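PDB 1XV5: DNA alpha-glucosyltransferase from Enterobacteria phage T4, which belongs to the glycosyltransferases of the GT-B fold, built from two Rossmann-like domains, and is seen here with uridine-5'-diphosphate bound. Local coordinates for residues 180-185 with 377-382; 186-191 with 281-286; 195-200 with 366-371; 319-324 with 345-350. All blocks are in the same frame, centred on the assembly; numbering follows the deposited sequence.

Contact 1: residues 180-185 with 377-382; sequences DIVKVR and KAYEFL
Arg185 lays its aliphatic chain over one face of the Tyr379 ring, the two side chains crossing at about a right angle. Its CD sits 3.6 Å from the ring centroid, a CH-pi contact. The chain is extended from CG to NE, with CG anti to the backbone N (chi1 172°), and this carries the guanidinium on across the same ring, CZ lying 4.7 Å from the centroid in a cation-pi contact. The guanidinium plane stands nearly upright on the ring, 86° from it, and presents its edge, with NH1 3.3 Å from Tyr379 CD1. Arginine suits the place because its methylenes cover the ring while its charged end pairs with Glu376 in a salt bridge. Helix 181-188, which follows strand 172-174 at the border of one parallel sheet, here packs roughly antiparallel to the long helix 368-386 near the C-terminus; the tyrosine ring spans the 11.0 Å between their axes. Tyr379 OH ends against the backbone of Val182, 3.4 Å from its CA. Ile181 passes the ring in the opposite direction, its CG2 3.4 Å from Tyr379 CE2, and its CD1 makes an apolar contact with Leu382 CB at 4.4 Å.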
loop_
_atom_site.group_PDB
_atom_site.type_symbol
_atom_site.label_atom_id
_atom_site.label_comp_id
_atom_site.label_asym_id
_atom_site.label_seq_id
_atom_site.Cartn_x
_atom_site.Cartn_y
_atom_site.Cartn_z
ATOM N N ASP A 180 11.157 2.420 -4.002
ATOM C CA ASP A 180 12.355 3.112 -4.444
ATOM C C ASP A 180 11.850 4.515 -4.771
ATOM O O ASP A 180 11.405 4.790 -5.890
ATOM C CB ASP A 180 12.942 2.472 -5.702
ATOM C CG ASP A 180 14.280 3.077 -6.088
ATOM O OD1 ASP A 180 14.524 4.250 -5.732
ATOM O OD2 ASP A 180 15.083 2.387 -6.754
ATOM N N ILE A 181 11.900 5.388 -3.773
ATOM C CA ILE A 181 11.434 6.759 -3.909
ATOM C C ILE A 181 12.300 7.579 -4.867
ATOM O O ILE A 181 11.803 8.454 -5.579
ATOM C CB ILE A 181 11.376 7.413 -2.512
ATOM C CG1 ILE A 181 10.218 6.784 -1.728
ATOM C CG2 ILE A 181 11.223 8.924 -2.629
ATOM C CD1 ILE A 181 10.191 7.117 -0.250
ATOM N N VAL A 182 13.593 7.281 -4.886
ATOM C CA VAL A 182 14.525 7.974 -5.764
ATOM C C VAL A 182 14.155 7.704 -7.222
ATOM O O VAL A 182 14.118 8.615 -8.048
ATOM C CB VAL A 182 15.972 7.488 -5.520
ATOM C CG1 VAL A 182 16.928 8.189 -6.473
ATOM C CG2 VAL A 182 16.368 7.746 -4.075
ATOM N N LYS A 183 13.878 6.440 -7.532
ATOM C CA LYS A 183 13.520 6.052 -8.889
ATOM C C LYS A 183 12.277 6.775 -9.400
ATOM O O LYS A 183 12.235 7.210 -10.549
ATOM C CB LYS A 183 13.314 4.539 -8.966
ATOM C CG LYS A 183 13.081 4.031 -10.380
ATOM C CD LYS A 183 13.179 2.514 -10.453
ATOM C CE LYS A 183 14.549 2.037 -9.994
ATOM N NZ LYS A 183 15.654 2.741 -10.708
ATOM N N VAL A 184 11.258 6.900 -8.556
ATOM C CA VAL A 184 10.043 7.593 -8.960
ATOM C C VAL A 184 10.347 9.061 -9.236
ATOM O O VAL A 184 9.886 9.618 -10.232
ATOM C CB VAL A 184 8.943 7.481 -7.878
ATOM C CG1 VAL A 184 7.777 8.401 -8.213
ATOM C CG2 VAL A 184 8.458 6.040 -7.795
ATOM N N ARG A 185 11.127 9.699 -8.367
ATOM C CA ARG A 185 11.453 11.101 -8.609
ATOM C C ARG A 185 12.233 11.280 -9.906
ATOM O O ARG A 185 11.964 12.198 -10.680
ATOM C CB ARG A 185 12.276 11.702 -7.469
ATOM C CG ARG A 185 12.771 13.109 -7.835
ATOM C CD ARG A 185 13.408 13.874 -6.688
ATOM N NE ARG A 185 13.732 15.238 -7.119
ATOM C CZ ARG A 185 13.952 16.255 -6.291
ATOM N NH1 ARG A 185 13.889 16.071 -4.977
ATOM N NH2 ARG A 185 14.222 17.461 -6.778
ATOM N N LYS A 377 11.429 19.293 0.871
ATOM C CA LYS A 377 11.480 18.787 2.239
ATOM C C LYS A 377 10.680 17.490 2.365
ATOM O O LYS A 377 11.137 16.536 2.990
ATOM C CB LYS A 377 10.938 19.823 3.230
ATOM C CG LYS A 377 11.915 20.958 3.518
ATOM C CD LYS A 377 11.437 21.865 4.647
ATOM C CE LYS A 377 10.209 22.662 4.255
ATOM N NZ LYS A 377 9.886 23.704 5.278
ATOM N N ALA A 378 9.493 17.454 1.761
ATOM C CA ALA A 378 8.644 16.266 1.826
ATOM C C ALA A 378 9.327 15.079 1.172
ATOM O O ALA A 378 9.315 13.975 1.711
ATOM C CB ALA A 378 7.308 16.532 1.150
ATOM N N TYR A 379 9.903 15.305 -0.003
ATOM C CA TYR A 379 10.597 14.240 -0.706
ATOM C C TYR A 379 11.714 13.656 0.151
ATOM O O TYR A 379 11.815 12.440 0.301
ATOM C CB TYR A 379 11.175 14.755 -2.027
ATOM C CG TYR A 379 12.140 13.784 -2.678
ATOM C CD1 TYR A 379 13.517 13.913 -2.496
ATOM C CD2 TYR A 379 11.674 12.709 -3.439
ATOM C CE1 TYR A 379 14.407 12.996 -3.054
ATOM C CE2 TYR A 379 12.556 11.786 -4.001
ATOM C CZ TYR A 379 13.919 11.936 -3.804
ATOM O OH TYR A 379 14.798 11.027 -4.350
ATOM N N GLU A 380 12.553 14.519 0.718
ATOM C CA GLU A 380 13.660 14.047 1.545
ATOM C C GLU A 380 13.173 13.330 2.800
ATOM O O GLU A 380 13.730 12.310 3.197
ATOM C CB GLU A 380 14.570 15.213 1.947
ATOM C CG GLU A 380 15.743 14.791 2.831
ATOM C CD GLU A 380 16.690 13.825 2.135
ATOM O OE1 GLU A 380 17.508 13.185 2.831
ATOM O OE2 GLU A 380 16.629 13.710 0.891
ATOM N N PHE A 381 12.129 13.863 3.423
ATOM C CA PHE A 381 11.590 13.258 4.636
ATOM C C PHE A 381 11.061 11.849 4.378
ATOM O O PHE A 381 11.364 10.913 5.116
ATOM C CB PHE A 381 10.456 14.118 5.194
ATOM C CG PHE A 381 9.874 13.597 6.480
ATOM C CD1 PHE A 381 10.584 13.697 7.672
ATOM C CD2 PHE A 381 8.612 13.014 6.501
ATOM C CE1 PHE A 381 10.046 13.228 8.869
ATOM C CE2 PHE A 381 8.062 12.541 7.688
ATOM C CZ PHE A 381 8.781 12.648 8.880
ATOM N N LEU A 382 10.256 11.711 3.330
ATOM C CA LEU A 382 9.680 10.419 2.995
ATOM C C LEU A 382 10.759 9.441 2.541
ATOM O O LEU A 382 10.669 8.246 2.804
ATOM C CB LEU A 382 8.599 10.599 1.927
ATOM C CG LEU A 382 7.406 11.425 2.434
ATOM C CD1 LEU A 382 6.421 11.665 1.299
ATOM C CD2 LEU A 382 6.723 10.699 3.594
#

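Contact 2: residues 186-191 with 281-286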
loop_
_atom_site.group_PDB
_atom_site.type_symbol
_atom_site.label_atom_id
_atom_site.label_comp_id
_atom_site.label_asym_id
_atom_site.label_seq_id
_atom_site.Cartn_x
_atom_site.Cartn_y
_atom_site.Cartn_z
ATOM N N SER A 186 13.196 10.397 -10.141
ATOM C CA SER A 186 14.026 10.496 -11.334
ATOM C C SER A 186 13.243 10.254 -12.616
ATOM O O SER A 186 13.770 10.441 -13.713
ATOM C CB SER A 186 15.200 9.516 -11.244
ATOM O OG SER A 186 14.766 8.174 -11.335
ATOM N N THR A 187 11.980 9.857 -12.475
ATOM C CA THR A 187 11.133 9.580 -13.627
ATOM C C THR A 187 9.945 10.526 -13.800
ATOM O O THR A 187 9.516 10.775 -14.924
ATOM C CB THR A 187 10.579 8.131 -13.562
ATOM O OG1 THR A 187 11.667 7.200 -13.608
ATOM C CG2 THR A 187 9.636 7.853 -14.725
ATOM N N TYR A 188 9.423 11.068 -12.702
ATOM C CA TYR A 188 8.244 11.929 -12.794
ATOM C C TYR A 188 8.321 13.370 -12.313
ATOM O O TYR A 188 7.442 14.163 -12.640
ATOM C CB TYR A 188 7.068 11.264 -12.071
ATOM C CG TYR A 188 6.706 9.919 -12.639
ATOM C CD1 TYR A 188 7.250 8.749 -12.111
ATOM C CD2 TYR A 188 5.866 9.818 -13.741
ATOM C CE1 TYR A 188 6.967 7.510 -12.669
ATOM C CE2 TYR A 188 5.576 8.582 -14.314
ATOM C CZ TYR A 188 6.131 7.434 -13.771
ATOM O OH TYR A 188 5.859 6.211 -14.335
ATOM N N TRP A 189 9.342 13.712 -11.535
ATOM C CA TRP A 189 9.456 15.068 -11.002
ATOM C C TRP A 189 9.353 16.139 -12.090
ATOM O O TRP A 189 10.038 16.075 -13.114
ATOM C CB TRP A 189 10.773 15.214 -10.239
ATOM C CG TRP A 189 10.789 16.335 -9.236
ATOM C CD1 TRP A 189 11.115 17.642 -9.463
ATOM C CD2 TRP A 189 10.510 16.230 -7.834
ATOM N NE1 TRP A 189 11.064 18.356 -8.288
ATOM C CE2 TRP A 189 10.694 17.515 -7.272
ATOM C CE3 TRP A 189 10.124 15.175 -6.997
ATOM C CZ2 TRP A 189 10.507 17.773 -5.907
ATOM C CZ3 TRP A 189 9.937 15.431 -5.636
ATOM C CH2 TRP A 189 10.130 16.723 -5.108
ATOM N N LYS A 190 8.494 17.124 -11.855
ATOM C CA LYS A 190 8.284 18.210 -12.805
ATOM C C LYS A 190 8.800 19.533 -12.258
ATOM O O LYS A 190 8.919 19.707 -11.047
ATOM C CB LYS A 190 6.789 18.374 -13.100
ATOM C CG LYS A 190 6.108 17.161 -13.712
ATOM C CD LYS A 190 6.547 16.946 -15.152
ATOM C CE LYS A 190 5.811 15.770 -15.786
ATOM N NZ LYS A 190 6.123 14.487 -15.099
ATOM N N ASP A 191 9.104 20.464 -13.156
ATOM C CA ASP A 191 9.544 21.782 -12.729
ATOM C C ASP A 191 8.264 22.415 -12.189
ATOM O O ASP A 191 7.174 22.129 -12.692
ATOM C CB ASP A 191 10.080 22.589 -13.915
ATOM C CG ASP A 191 10.615 23.951 -13.500
ATOM O OD1 ASP A 191 9.826 24.919 -13.428
ATOM O OD2 ASP A 191 11.831 24.052 -13.231
ATOM N N MET A 281 -0.948 7.589 -13.312
ATOM C CA MET A 281 -1.358 8.401 -12.174
ATOM C C MET A 281 -0.178 9.251 -11.709
ATOM O O MET A 281 -0.331 10.443 -11.448
ATOM C CB MET A 281 -1.843 7.505 -11.030
ATOM C CG MET A 281 -2.228 8.246 -9.750
ATOM S SD MET A 281 -0.817 8.754 -8.734
ATOM C CE MET A 281 -0.351 7.164 -8.020
ATOM N N LEU A 282 1.003 8.645 -11.609
ATOM C CA LEU A 282 2.186 9.387 -11.176
ATOM C C LEU A 282 2.453 10.577 -12.096
ATOM O O LEU A 282 2.850 11.647 -11.639
ATOM C CB LEU A 282 3.416 8.466 -11.130
ATOM C CG LEU A 282 3.391 7.369 -10.057
ATOM C CD1 LEU A 282 4.616 6.484 -10.195
ATOM C CD2 LEU A 282 3.355 8.006 -8.667
ATOM N N GLU A 283 2.233 10.394 -13.393
ATOM C CA GLU A 283 2.441 11.477 -14.347
ATOM C C GLU A 283 1.425 12.589 -14.074
ATOM O O GLU A 283 1.787 13.766 -13.994
ATOM C CB GLU A 283 2.296 10.946 -15.780
ATOM C CG GLU A 283 2.466 11.977 -16.887
ATOM C CD GLU A 283 3.813 12.687 -16.857
ATOM O OE1 GLU A 283 4.822 12.064 -16.464
ATOM O OE2 GLU A 283 3.861 13.870 -17.246
ATOM N N ARG A 284 0.157 12.216 -13.914
ATOM C CA ARG A 284 -0.890 13.201 -13.645
ATOM C C ARG A 284 -0.656 13.908 -12.313
ATOM O O ARG A 284 -0.826 15.130 -12.206
ATOM C CB ARG A 284 -2.273 12.536 -13.611
ATOM C CG ARG A 284 -2.808 12.090 -14.968
ATOM C CD ARG A 284 -4.257 11.604 -14.852
ATOM N NE ARG A 284 -4.387 10.346 -14.121
ATOM C CZ ARG A 284 -4.300 9.140 -14.677
ATOM N NH1 ARG A 284 -4.077 9.021 -15.981
ATOM N NH2 ARG A 284 -4.452 8.050 -13.934
ATOM N N MET A 285 -0.266 13.136 -11.304
ATOM C CA MET A 285 -0.030 13.682 -9.973
ATOM C C MET A 285 1.154 14.640 -9.947
ATOM O O MET A 285 1.120 15.651 -9.244
ATOM C CB MET A 285 0.207 12.549 -8.974
ATOM C CG MET A 285 0.310 12.996 -7.522
ATOM S SD MET A 285 -1.246 13.650 -6.862
ATOM C CE MET A 285 -2.174 12.114 -6.575
ATOM N N SER A 286 2.194 14.329 -10.721
ATOM C CA SER A 286 3.387 15.170 -10.763
ATOM C C SER A 286 3.074 16.564 -11.298
ATOM O O SER A 286 3.858 17.499 -11.112
ATOM C CB SER A 286 4.470 14.524 -11.635
ATOM O OG SER A 286 4.101 14.561 -13.007
HETATM O O HOH W 1 6.470 17.142 -9.874
#
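Bends at chi2 (-71°) and chi4 (-63°) fold the Lys190 side chain back so that its ammonium reaches helix 278-286, where Glu283, itself bent at chi2 (58°), brings its carboxylate round to meet it. Lys190 NZ donates to Glu283 OE1 at 3.1 Å in a salt bridge that approaches from above the carboxylate plane. The same nitrogen donates to Ser286 OG at 2.9 Å and to its own segment's Tyr188 O at 2.8 Å, so three acceptors grip one ammonium and fix its position. Ser286 OG in turn donates to Glu283 O at 2.6 Å; a small hydroxyl fits here because it can accept from the lysine while donating its own proton to Glu283 O. Beside this polar cluster, Leu282 CB stands over the centre of the Tyr188 ring, 3.6 Å from the centroid, and Thr187 CG2 lies against the opposite face. Leu282 CD1 touches Tyr188 CE1 at 3.6 Å. A water bridges Lys190 N and Ser286 O. The whole joins the end of helix 181-188 and the loop after it to helix 278-286, whose Met281 touches the bound uridine-5'-diphosphate, consistent with a second shell behind the nucleotide pocket.

Contact 3: residues 195-200 with 366-371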
loop_
_atom_site.group_PDB
_atom_site.type_symbol
_atom_site.label_atom_id
_atom_site.label_comp_id
_atom_site.label_asym_id
_atom_site.label_seq_id
_atom_site.Cartn_x
_atom_site.Cartn_y
_atom_site.Cartn_z
ATOM N N ILE A 195 3.322 22.656 -12.974
ATOM C CA ILE A 195 2.270 22.202 -12.069
ATOM C C ILE A 195 1.025 23.087 -12.007
ATOM O O ILE A 195 1.123 24.302 -11.851
ATOM C CB ILE A 195 2.837 22.035 -10.640
ATOM C CG1 ILE A 195 3.925 20.958 -10.645
ATOM C CG2 ILE A 195 1.721 21.665 -9.663
ATOM C CD1 ILE A 195 4.620 20.783 -9.315
ATOM N N ASN A 196 -0.144 22.463 -12.137
ATOM C CA ASN A 196 -1.406 23.194 -12.069
ATOM C C ASN A 196 -1.795 23.256 -10.596
ATOM O O ASN A 196 -2.306 22.288 -10.038
ATOM C CB ASN A 196 -2.499 22.471 -12.857
ATOM C CG ASN A 196 -3.777 23.288 -12.963
ATOM O OD1 ASN A 196 -4.104 24.067 -12.067
ATOM N ND2 ASN A 196 -4.511 23.105 -14.059
ATOM N N MET A 197 -1.547 24.402 -9.976
ATOM C CA MET A 197 -1.840 24.601 -8.561
ATOM C C MET A 197 -3.304 24.434 -8.151
ATOM O O MET A 197 -3.590 24.184 -6.982
ATOM C CB MET A 197 -1.356 25.991 -8.130
ATOM C CG MET A 197 0.151 26.177 -8.215
ATOM S SD MET A 197 1.039 25.052 -7.118
ATOM C CE MET A 197 2.666 25.062 -7.848
ATOM N N ASN A 198 -4.230 24.559 -9.096
ATOM C CA ASN A 198 -5.642 24.436 -8.747
ATOM C C ASN A 198 -6.180 23.011 -8.743
ATOM O O ASN A 198 -7.342 22.787 -8.413
ATOM C CB ASN A 198 -6.496 25.304 -9.673
ATOM C CG ASN A 198 -6.150 26.776 -9.564
ATOM O OD1 ASN A 198 -5.749 27.252 -8.500
ATOM N ND2 ASN A 198 -6.318 27.508 -10.657
ATOM N N ILE A 199 -5.333 22.048 -9.095
ATOM C CA ILE A 199 -5.756 20.653 -9.111
ATOM C C ILE A 199 -5.429 19.970 -7.788
ATOM O O ILE A 199 -4.287 20.004 -7.320
ATOM C CB ILE A 199 -5.062 19.857 -10.243
ATOM C CG1 ILE A 199 -5.299 20.545 -11.588
ATOM C CG2 ILE A 199 -5.578 18.425 -10.257
ATOM C CD1 ILE A 199 -6.760 20.761 -11.940
ATOM N N ASN A 200 -6.445 19.357 -7.189
ATOM C CA ASN A 200 -6.297 18.646 -5.930
ATOM C C ASN A 200 -6.649 17.203 -6.254
ATOM O O ASN A 200 -7.799 16.890 -6.550
ATOM C CB ASN A 200 -7.248 19.239 -4.890
ATOM C CG ASN A 200 -6.993 20.719 -4.661
ATOM O OD1 ASN A 200 -7.521 21.578 -5.373
ATOM N ND2 ASN A 200 -6.162 21.021 -3.678
ATOM N N SER A 366 0.367 30.224 -3.929
ATOM C CA SER A 366 0.711 31.574 -4.363
ATOM C C SER A 366 2.195 31.912 -4.429
ATOM O O SER A 366 2.562 33.007 -4.857
ATOM C CB SER A 366 0.021 32.586 -3.449
ATOM O OG SER A 366 0.545 32.497 -2.134
ATOM N N ASP A 367 3.049 30.982 -4.020
ATOM C CA ASP A 367 4.485 31.234 -4.015
ATOM C C ASP A 367 5.241 30.005 -4.509
ATOM O O ASP A 367 5.489 29.077 -3.746
ATOM C CB ASP A 367 4.913 31.599 -2.590
ATOM C CG ASP A 367 6.384 31.949 -2.479
ATOM O OD1 ASP A 367 6.782 32.451 -1.403
ATOM O OD2 ASP A 367 7.143 31.722 -3.444
ATOM N N ARG A 368 5.599 30.009 -5.790
ATOM C CA ARG A 368 6.313 28.888 -6.394
ATOM C C ARG A 368 7.608 28.520 -5.671
ATOM O O ARG A 368 7.955 27.343 -5.583
ATOM C CB ARG A 368 6.620 29.192 -7.867
ATOM C CG ARG A 368 5.391 29.510 -8.712
ATOM C CD ARG A 368 4.695 28.261 -9.253
ATOM N NE ARG A 368 3.421 28.600 -9.890
ATOM C CZ ARG A 368 2.701 27.772 -10.644
ATOM N NH1 ARG A 368 3.119 26.534 -10.879
ATOM N NH2 ARG A 368 1.549 28.183 -11.158
ATOM N N ALA A 369 8.325 29.516 -5.158
ATOM C CA ALA A 369 9.580 29.250 -4.455
ATOM C C ALA A 369 9.322 28.485 -3.161
ATOM O O ALA A 369 10.037 27.533 -2.840
ATOM C CB ALA A 369 10.312 30.556 -4.159
ATOM N N LEU A 370 8.305 28.913 -2.419
ATOM C CA LEU A 370 7.929 28.263 -1.173
ATOM C C LEU A 370 7.472 26.842 -1.498
ATOM O O LEU A 370 7.876 25.876 -0.846
ATOM C CB LEU A 370 6.788 29.033 -0.501
ATOM C CG LEU A 370 6.162 28.435 0.762
ATOM C CD1 LEU A 370 7.224 28.255 1.838
ATOM C CD2 LEU A 370 5.042 29.349 1.253
ATOM N N TYR A 371 6.625 26.734 -2.518
ATOM C CA TYR A 371 6.099 25.446 -2.961
ATOM C C TYR A 371 7.259 24.481 -3.180
ATOM O O TYR A 371 7.251 23.350 -2.683
ATOM C CB TYR A 371 5.331 25.623 -4.278
ATOM C CG TYR A 371 4.657 24.361 -4.788
ATOM C CD1 TYR A 371 3.316 24.098 -4.504
ATOM C CD2 TYR A 371 5.368 23.420 -5.530
ATOM C CE1 TYR A 371 2.698 22.921 -4.946
ATOM C CE2 TYR A 371 4.765 22.243 -5.976
ATOM C CZ TYR A 371 3.431 21.999 -5.681
ATOM O OH TYR A 371 2.835 20.838 -6.120
HETATM O O HOH W 2 -1.214 26.813 -11.677
#
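Met197 sets its terminal methyl over the centre of the Tyr371 ring, CE lying 3.5 Å from the centroid and 10° off the normal. Its bend at chi2 (-62°) turns the thioether to the ring, and SD comes 3.5 Å from Tyr371 CE1, a Met-aromatic contact in which the sulfur stands oblique to the face. Ile195 adds CD1 at 3.6 Å from Tyr371 CE2, while the phenol hydroxyl is hydrogen-bonded to Gly289 O. The methionine is shared: its CE and CG also lie over one face of the Arg368 guanidinium, CE 3.4 Å from Arg368 NH1. That nitrogen donates to Ile195 O at 3.1 Å, in the carbonyl plane and on a lone pair. Helix 368-386 thus packs on the segment leading into strand 199-203, an inner strand of the second seven-stranded parallel sheet. Flexible and polarisable, methionine can serve an aromatic face and a cation's flat face at once, while the arginine's N-H groups, near the guanidinium edge, still reach Ile195 O and, weakly, a water held by Met197 N.

Contact 4: residues 319-324 with 345-350; sequences IPVFWK and GIIWFD
Phe322 O accepts from Phe349 N at 2.6 Å, the shortest of the bonds between strands 319-323 and 347-349, and it also receives a CA-H...O contact from Trp348. The ladder continues either way: Ile347 N donates to Pro320 O, Phe322 N to Ile347 O at 2.9 Å, and Lys324 N to Phe349 O. Pro320 is tolerated because, in this pairing, it is its carbonyl that is used. Side chains alternate between the faces. On one, Phe322 turns an edge, offset, toward the face of Trp348, ring planes 68° apart, and its CB rests 3.5 Å from Trp348 CZ3. Ile346, just before strand 347-349, adds its CG2 over the centre of the indole and also touches Phe322 CD2 at 3.8 Å, so a branched aliphatic chain fills the angle between two aromatics. On the other face lie Val321, Ile347, Trp323 and Phe349; the last two meet rim to rim, Trp323 CZ3 3.7 Å from Phe349 CD1, with planes only 20° apart. Val321 CG1 reaches the edge of the Phe349 ring, and Phe349 also meets Phe218 edge-to-face. Where the strands end, Lys324 runs out extended alongside Asp350 to a weak salt bridge, NZ to OD2 at 3.3 Å, while Asp350 OD1 accepts from Asn352 N. Strand 319-323, helix 324-329 and strand 347-349 form a beta-alpha-beta unit at the border of a parallel sheet, as expected of a Rossmann-like GT-B domain.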
loop_
_atom_site.group_PDB
_atom_site.type_symbol
_atom_site.label_atom_id
_atom_site.label_comp_id
_atom_site.label_asym_id
_atom_site.label_seq_id
_atom_site.Cartn_x
_atom_site.Cartn_y
_atom_site.Cartn_z
ATOM N N ILE A 319 2.630 18.384 -3.539
ATOM C CA ILE A 319 2.666 18.656 -2.108
ATOM C C ILE A 319 1.762 17.627 -1.442
ATOM O O ILE A 319 0.575 17.548 -1.752
ATOM C CB ILE A 319 2.135 20.063 -1.778
ATOM C CG1 ILE A 319 3.154 21.117 -2.211
ATOM C CG2 ILE A 319 1.844 20.170 -0.279
ATOM C CD1 ILE A 319 4.477 21.041 -1.463
ATOM N N PRO A 320 2.316 16.813 -0.530
ATOM C CA PRO A 320 1.497 15.800 0.142
ATOM C C PRO A 320 0.578 16.365 1.212
ATOM O O PRO A 320 1.003 17.148 2.063
ATOM C CB PRO A 320 2.530 14.852 0.755
ATOM C CG PRO A 320 3.774 15.088 -0.044
ATOM C CD PRO A 320 3.746 16.580 -0.269
ATOM N N VAL A 321 -0.685 15.964 1.163
ATOM C CA VAL A 321 -1.648 16.381 2.167
ATOM C C VAL A 321 -2.090 15.062 2.801
ATOM O O VAL A 321 -2.787 14.271 2.166
ATOM C CB VAL A 321 -2.849 17.112 1.535
ATOM C CG1 VAL A 321 -3.855 17.489 2.619
ATOM C CG2 VAL A 321 -2.364 18.370 0.798
ATOM N N PHE A 322 -1.651 14.826 4.040
ATOM C CA PHE A 322 -1.963 13.593 4.769
ATOM C C PHE A 322 -2.893 13.835 5.959
ATOM O O PHE A 322 -2.999 14.951 6.462
ATOM C CB PHE A 322 -0.689 12.943 5.334
ATOM C CG PHE A 322 0.313 12.482 4.298
ATOM C CD1 PHE A 322 -0.022 12.366 2.954
ATOM C CD2 PHE A 322 1.599 12.114 4.702
ATOM C CE1 PHE A 322 0.908 11.886 2.022
ATOM C CE2 PHE A 322 2.535 11.634 3.784
ATOM C CZ PHE A 322 2.190 11.519 2.440
ATOM N N TRP A 323 -3.537 12.764 6.420
ATOM C CA TRP A 323 -4.441 12.833 7.569
ATOM C C TRP A 323 -3.606 13.090 8.824
ATOM O O TRP A 323 -2.708 12.316 9.151
ATOM C CB TRP A 323 -5.207 11.511 7.701
ATOM C CG TRP A 323 -6.282 11.513 8.745
ATOM C CD1 TRP A 323 -6.251 10.891 9.958
ATOM C CD2 TRP A 323 -7.557 12.157 8.658
ATOM N NE1 TRP A 323 -7.430 11.104 10.634
ATOM C CE2 TRP A 323 -8.250 11.879 9.858
ATOM C CE3 TRP A 323 -8.185 12.944 7.681
ATOM C CZ2 TRP A 323 -9.542 12.358 10.109
ATOM C CZ3 TRP A 323 -9.471 13.421 7.929
ATOM C CH2 TRP A 323 -10.134 13.124 9.136
ATOM N N LYS A 324 -3.908 14.180 9.523
ATOM C CA LYS A 324 -3.167 14.554 10.727
ATOM C C LYS A 324 -2.951 13.449 11.761
ATOM O O LYS A 324 -1.811 13.177 12.150
ATOM C CB LYS A 324 -3.848 15.748 11.402
ATOM C CG LYS A 324 -3.073 16.317 12.587
ATOM C CD LYS A 324 -3.822 17.478 13.230
ATOM C CE LYS A 324 -2.994 18.123 14.331
ATOM N NZ LYS A 324 -3.731 19.212 15.028
ATOM N N GLY A 345 7.301 19.537 5.263
ATOM C CA GLY A 345 6.709 20.061 4.049
ATOM C C GLY A 345 5.340 19.446 3.813
ATOM O O GLY A 345 4.580 19.907 2.965
ATOM N N ILE A 346 5.026 18.399 4.568
ATOM C CA ILE A 346 3.735 17.731 4.446
ATOM C C ILE A 346 2.650 18.587 5.091
ATOM O O ILE A 346 2.858 19.163 6.159
ATOM C CB ILE A 346 3.749 16.357 5.156
ATOM C CG1 ILE A 346 4.709 15.408 4.434
ATOM C CG2 ILE A 346 2.332 15.783 5.216
ATOM C CD1 ILE A 346 5.081 14.166 5.242
ATOM N N ILE A 347 1.501 18.685 4.433
ATOM C CA ILE A 347 0.384 19.443 4.984
ATOM C C ILE A 347 -0.482 18.428 5.717
ATOM O O ILE A 347 -0.997 17.490 5.106
ATOM C CB ILE A 347 -0.435 20.129 3.874
ATOM C CG1 ILE A 347 0.427 21.207 3.206
ATOM C CG2 ILE A 347 -1.719 20.723 4.456
ATOM C CD1 ILE A 347 -0.249 21.955 2.070
ATOM N N TRP A 348 -0.626 18.599 7.027
ATOM C CA TRP A 348 -1.423 17.660 7.808
ATOM C C TRP A 348 -2.885 18.075 7.894
ATOM O O TRP A 348 -3.265 18.941 8.682
ATOM C CB TRP A 348 -0.819 17.489 9.208
ATOM C CG TRP A 348 0.593 16.954 9.165
ATOM C CD1 TRP A 348 1.749 17.662 9.347
ATOM C CD2 TRP A 348 0.990 15.606 8.875
ATOM N NE1 TRP A 348 2.840 16.836 9.188
ATOM C CE2 TRP A 348 2.402 15.571 8.896
ATOM C CE3 TRP A 348 0.287 14.426 8.597
ATOM C CZ2 TRP A 348 3.128 14.399 8.651
ATOM C CZ3 TRP A 348 1.012 13.258 8.350
ATOM C CH2 TRP A 348 2.418 13.256 8.380
ATOM N N PHE A 349 -3.691 17.438 7.051
ATOM C CA PHE A 349 -5.125 17.680 6.961
ATOM C C PHE A 349 -5.770 17.536 8.333
ATOM O O PHE A 349 -5.707 16.474 8.944
ATOM C CB PHE A 349 -5.728 16.674 5.981
ATOM C CG PHE A 349 -7.168 16.933 5.641
ATOM C CD1 PHE A 349 -8.185 16.566 6.519
ATOM C CD2 PHE A 349 -7.506 17.529 4.432
ATOM C CE1 PHE A 349 -9.525 16.786 6.193
ATOM C CE2 PHE A 349 -8.841 17.755 4.095
ATOM C CZ PHE A 349 -9.852 17.381 4.980
ATOM N N ASP A 350 -6.399 18.608 8.803
ATOM C CA ASP A 350 -7.039 18.611 10.116
ATOM C C ASP A 350 -8.548 18.745 9.963
ATOM O O ASP A 350 -9.050 19.825 9.645
ATOM C CB ASP A 350 -6.509 19.781 10.947
ATOM C CG ASP A 350 -6.921 19.696 12.403
ATOM O OD1 ASP A 350 -7.901 18.984 12.702
ATOM O OD2 ASP A 350 -6.270 20.349 13.244
#

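Helix 368-386 serves contacts 1 and 3, its start in contact 3 and a later part in contact 1, their centres 19 Å apart. Contacts 1 and 2 divide helix 181-188 between them and touch where Tyr379 packs on Trp189, 12 Å between centres. Contacts 3 and 4 both reach the sheet holding strands 199-203, 319-323 and 347-349, and meet through Tyr371 and Ile319; contacts 1 and 4 touch through Ala378 on Pro320 and Phe381 on Ile346. Along the chain, contact 1 encloses the other three; contacts 2 and 3 interlock, contact 4 is nested within contact 3, and 2 and 4 follow in series. The late helix 368-386 thus joins helix 181-188, nearly 200 residues earlier, to the second sheet.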